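Local coordinates for RabGAP/TBC protein (Chlamydomonas reinhardtii, PDB 4P17) that probably acts as a GTPase-activating protein for Rab GTPases in the flagellum, through its all-helical TBC domain, at residues A[245-248]-A[249-252]; A[257-260]-A[261-265]. One frame throughout, in Å; residues are numbered along the deposited sequence.

Contact 1 of 2, residues A[245-248]-A[249-252]; sequences TVMR and TWDS
T245 meets T249 one helical turn on, through a weak backbone bond from T249 N to T245 O; the T245 hydroxyl turns to M296 O instead. V246 does more. Its carbonyl oxygen is gripped twice, by W250 N and by the T249 hydroxyl, whose OG1 sits 2.6 Å from V246 O, in the carbonyl plane and on a lone pair. T249 reaches it by holding OG1 between its own N and carbonyl carbon (chi1 77°), a rotamer that folds the hydroxyl back onto the preceding turn. The methyl CG1 of V246 lies over one face of the indole, toward its rim, 3.7 Å from the centroid of the W250 five-membered ring, a CH-pi contact. M247 brings its sulfur in obliquely, with SD 4.1 Å from W250 CE3. Were W250 an alanine, V246 CG1 and M247 SD would probably lose their aromatic partner and L236 O its indole donor. R248 lays CD 3.5 Å from D251 OD2, the guanidinium and carboxylate planes 13° apart, but the charged ends bond to others: R248 to D300 and R65 O, D251 to R73, V68 N and W77. This is packing within one buried helix of the TBC domain, the Met-aromatic contact M247-W250 at i to i+3 and the CH-pi contact V246-W250 at i to i+4, with all three residues facing helix 153-164.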
loop_
_atom_site.group_PDB
_atom_site.type_symbol
_atom_site.label_atom_id
_atom_site.label_comp_id
_atom_site.label_asym_id
_atom_site.label_seq_id
_atom_site.Cartn_x
_atom_site.Cartn_y
_atom_site.Cartn_z
ATOM N N THR A 245 6.019 1.872 6.413
ATOM C CA THR A 245 5.550 3.156 5.896
ATOM C C THR A 245 4.395 2.881 4.933
ATOM O O THR A 245 3.370 3.579 4.954
ATOM C CB THR A 245 6.673 3.894 5.227
ATOM O OG1 THR A 245 7.689 4.093 6.209
ATOM C CG2 THR A 245 6.240 5.206 4.708
ATOM N N VAL A 246 4.567 1.856 4.099
ATOM C CA VAL A 246 3.509 1.452 3.174
ATOM C C VAL A 246 2.208 1.195 3.941
ATOM O O VAL A 246 1.140 1.670 3.530
ATOM C CB VAL A 246 3.870 0.174 2.383
ATOM C CG1 VAL A 246 2.703 -0.262 1.488
ATOM C CG2 VAL A 246 5.103 0.358 1.528
ATOM N N MET A 247 2.288 0.463 5.050
ATOM C CA MET A 247 1.064 0.048 5.753
ATOM C C MET A 247 0.314 1.241 6.312
ATOM O O MET A 247 -0.911 1.208 6.435
ATOM C CB MET A 247 1.361 -0.922 6.902
ATOM C CG MET A 247 2.228 -2.065 6.550
ATOM S SD MET A 247 1.471 -3.124 5.350
ATOM C CE MET A 247 2.745 -4.410 5.345
ATOM N N ARG A 248 1.021 2.319 6.637
ATOM C CA ARG A 248 0.316 3.511 7.078
ATOM C C ARG A 248 -0.468 4.153 5.945
ATOM O O ARG A 248 -1.591 4.669 6.145
ATOM C CB ARG A 248 1.290 4.523 7.662
ATOM C CG ARG A 248 1.776 4.162 9.041
ATOM C CD ARG A 248 0.723 4.443 10.108
ATOM N NE ARG A 248 0.292 5.839 10.110
ATOM C CZ ARG A 248 0.975 6.824 10.695
ATOM N NH1 ARG A 248 2.106 6.561 11.356
ATOM N NH2 ARG A 248 0.517 8.063 10.644
ATOM N N THR A 249 0.082 4.122 4.744
ATOM C CA THR A 249 -0.692 4.584 3.584
ATOM C C THR A 249 -1.934 3.690 3.403
ATOM O O THR A 249 -3.046 4.161 3.095
ATOM C CB THR A 249 0.123 4.624 2.262
ATOM O OG1 THR A 249 0.295 3.317 1.712
ATOM C CG2 THR A 249 1.488 5.288 2.441
ATOM N N TRP A 250 -1.747 2.406 3.636
ATOM C CA TRP A 250 -2.833 1.444 3.456
ATOM C C TRP A 250 -3.907 1.602 4.525
ATOM O O TRP A 250 -5.126 1.478 4.234
ATOM C CB TRP A 250 -2.262 0.024 3.470
ATOM C CG TRP A 250 -1.513 -0.367 2.186
ATOM C CD1 TRP A 250 -1.079 0.485 1.158
ATOM C CD2 TRP A 250 -1.128 -1.694 1.795
ATOM N NE1 TRP A 250 -0.467 -0.268 0.168
ATOM C CE2 TRP A 250 -0.471 -1.596 0.544
ATOM C CE3 TRP A 250 -1.288 -2.966 2.380
ATOM C CZ2 TRP A 250 0.040 -2.725 -0.134
ATOM C CZ3 TRP A 250 -0.767 -4.091 1.695
ATOM C CH2 TRP A 250 -0.125 -3.952 0.454
ATOM N N ASP A 251 -3.485 1.888 5.755
ATOM C CA ASP A 251 -4.445 2.228 6.831
ATOM C C ASP A 251 -5.479 3.224 6.319
ATOM O O ASP A 251 -6.670 3.005 6.386
ATOM C CB ASP A 251 -3.778 2.838 8.068
ATOM C CG ASP A 251 -2.898 1.845 8.842
ATOM O OD1 ASP A 251 -3.074 0.636 8.653
ATOM O OD2 ASP A 251 -2.048 2.293 9.662
ATOM N N SER A 252 -5.011 4.349 5.809
ATOM C CA SER A 252 -5.945 5.367 5.331
ATOM C C SER A 252 -6.590 5.036 3.979
ATOM O O SER A 252 -7.733 5.426 3.734
ATOM C CB SER A 252 -5.245 6.711 5.275
ATOM O OG SER A 252 -5.061 7.170 6.624
#

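Contact 2 of 2, residues A[257-260]-A[261-265]; sequences GPKI and LFRVA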
loop_
_atom_site.group_PDB
_atom_site.type_symbol
_atom_site.label_atom_id
_atom_site.label_comp_id
_atom_site.label_asym_id
_atom_site.label_seq_id
_atom_site.Cartn_x
_atom_site.Cartn_y
_atom_site.Cartn_z
ATOM N N GLY A 257 -10.229 5.875 0.996
ATOM C CA GLY A 257 -10.303 5.655 -0.445
ATOM C C GLY A 257 -9.109 6.167 -1.248
ATOM O O GLY A 257 -8.133 6.631 -0.687
ATOM N N PRO A 258 -9.209 6.131 -2.577
ATOM C CA PRO A 258 -8.006 6.280 -3.408
ATOM C C PRO A 258 -7.418 7.692 -3.493
ATOM O O PRO A 258 -6.330 7.818 -4.047
ATOM C CB PRO A 258 -8.470 5.828 -4.794
ATOM C CG PRO A 258 -9.961 5.988 -4.787
ATOM C CD PRO A 258 -10.431 5.889 -3.373
ATOM N N LYS A 259 -8.092 8.727 -2.997
ATOM C CA LYS A 259 -7.416 10.014 -2.970
ATOM C C LYS A 259 -6.134 9.962 -2.134
ATOM O O LYS A 259 -5.214 10.746 -2.352
ATOM C CB LYS A 259 -8.335 11.105 -2.449
ATOM C CG LYS A 259 -9.452 11.426 -3.399
ATOM C CD LYS A 259 -10.209 12.607 -2.906
ATOM C CE LYS A 259 -11.401 12.932 -3.732
ATOM N NZ LYS A 259 -12.022 14.165 -3.148
ATOM N N ILE A 260 -6.070 9.047 -1.185
ATOM C CA ILE A 260 -4.841 8.816 -0.421
ATOM C C ILE A 260 -3.622 8.634 -1.345
ATOM O O ILE A 260 -2.487 9.008 -1.013
ATOM C CB ILE A 260 -5.020 7.558 0.502
ATOM C CG1 ILE A 260 -6.119 7.807 1.539
ATOM C CG2 ILE A 260 -3.711 7.147 1.204
ATOM C CD1 ILE A 260 -5.794 8.952 2.524
ATOM N N LEU A 261 -3.828 8.039 -2.517
ATOM C CA LEU A 261 -2.670 7.770 -3.362
ATOM C C LEU A 261 -2.019 9.083 -3.789
ATOM O O LEU A 261 -0.815 9.246 -3.610
ATOM C CB LEU A 261 -3.073 6.935 -4.553
ATOM C CG LEU A 261 -3.589 5.540 -4.162
ATOM C CD1 LEU A 261 -3.964 4.809 -5.430
ATOM C CD2 LEU A 261 -2.559 4.744 -3.307
ATOM N N PHE A 262 -2.795 10.048 -4.282
ATOM C CA PHE A 262 -2.131 11.255 -4.751
ATOM C C PHE A 262 -1.757 12.132 -3.548
ATOM O O PHE A 262 -0.796 12.888 -3.633
ATOM C CB PHE A 262 -2.961 12.024 -5.806
ATOM C CG PHE A 262 -4.300 12.578 -5.330
ATOM C CD1 PHE A 262 -4.362 13.669 -4.475
ATOM C CD2 PHE A 262 -5.500 12.049 -5.818
ATOM C CE1 PHE A 262 -5.583 14.199 -4.084
ATOM C CE2 PHE A 262 -6.722 12.575 -5.432
ATOM C CZ PHE A 262 -6.774 13.653 -4.585
ATOM N N ARG A 263 -2.451 12.010 -2.419
ATOM C CA ARG A 263 -2.079 12.855 -1.277
ATOM C C ARG A 263 -0.736 12.418 -0.733
ATOM O O ARG A 263 0.097 13.252 -0.337
ATOM C CB ARG A 263 -3.154 12.839 -0.200
ATOM C CG ARG A 263 -4.340 13.645 -0.666
ATOM C CD ARG A 263 -5.627 13.550 0.133
ATOM N NE ARG A 263 -6.586 14.502 -0.446
ATOM C CZ ARG A 263 -7.898 14.533 -0.215
ATOM N NH1 ARG A 263 -8.481 13.660 0.584
ATOM N NH2 ARG A 263 -8.636 15.449 -0.806
ATOM N N VAL A 264 -0.501 11.114 -0.712
ATOM C CA VAL A 264 0.775 10.618 -0.205
ATOM C C VAL A 264 1.886 10.888 -1.262
ATOM O O VAL A 264 3.020 11.213 -0.941
ATOM C CB VAL A 264 0.679 9.129 0.157
ATOM C CG1 VAL A 264 2.056 8.549 0.496
ATOM C CG2 VAL A 264 -0.228 8.975 1.346
ATOM N N ALA A 265 1.552 10.722 -2.523
ATOM C CA ALA A 265 2.505 10.995 -3.585
ATOM C C ALA A 265 2.984 12.449 -3.524
ATOM O O ALA A 265 4.194 12.720 -3.617
ATOM C CB ALA A 265 1.869 10.683 -4.900
#
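This contact belongs to the N-terminal part of helix 259-271, in the all-helical TBC domain, where the chain leaves helix 243-256 through G257 and P258. At the positive phi of G257, 101°, a side chain would run into the carbonyl oxygen before it and into P258 CD. P258 then gives its carbonyl to L261, with L261 N 2.9 Å from P258 O; the donor sits well above the carbonyl plane, while the L261 side chain carries on to Y233 and L236. R263 N bonds to K259 O and V264 N to I260 O, both at the i to i+4 spacing. K259 O also faces the F262 ring, 3.5 Å from its plane and in line with its centre. The ring gets there because F262 CG stands between its own N and carbonyl carbon (chi1 63°), which swings the phenyl back alongside the lysine. The lysine's aliphatic stem runs beside it, with K259 CG 3.6 Å from F262 CE2. R263 points the same way as K259 and is extended from CG to NE, so that its guanidinium has the lysine's CB and CD over one face. The two cationic ends come within 4.3 Å, K259 NZ to R263 NH2, and K259 is exposed, so solvent probably softens their mutual repulsion. I260 and V264 are buried instead, V264 packing on helix 299-306 and I260 on F307. Between them the methyls I260 CG2 and V264 CG2 meet 3.9 Å apart.

In the fold
Contact 1 is wholly buried, its centre about 6 Å from the centre of the chain; contact 2, whose centre lies about 10 Å from that same point, runs from buried aliphatics to an exposed lysine. Their chemistry follows: in contact 1 the charged groups have protein partners of opposite charge, whereas contact 2 sets two cations side by side at the surface. The helices that carry them, 243-256 and 259-271, follow each other in the chain and pack together, with S252 CB 3.6 Å from I260 CD1 and T249 CG2 3.8 Å from V264 CG1. Both rest on helix 299-306 and F307, but helix 153-164 lies against contact 1 and helices 226-234 and 201-210 against contact 2.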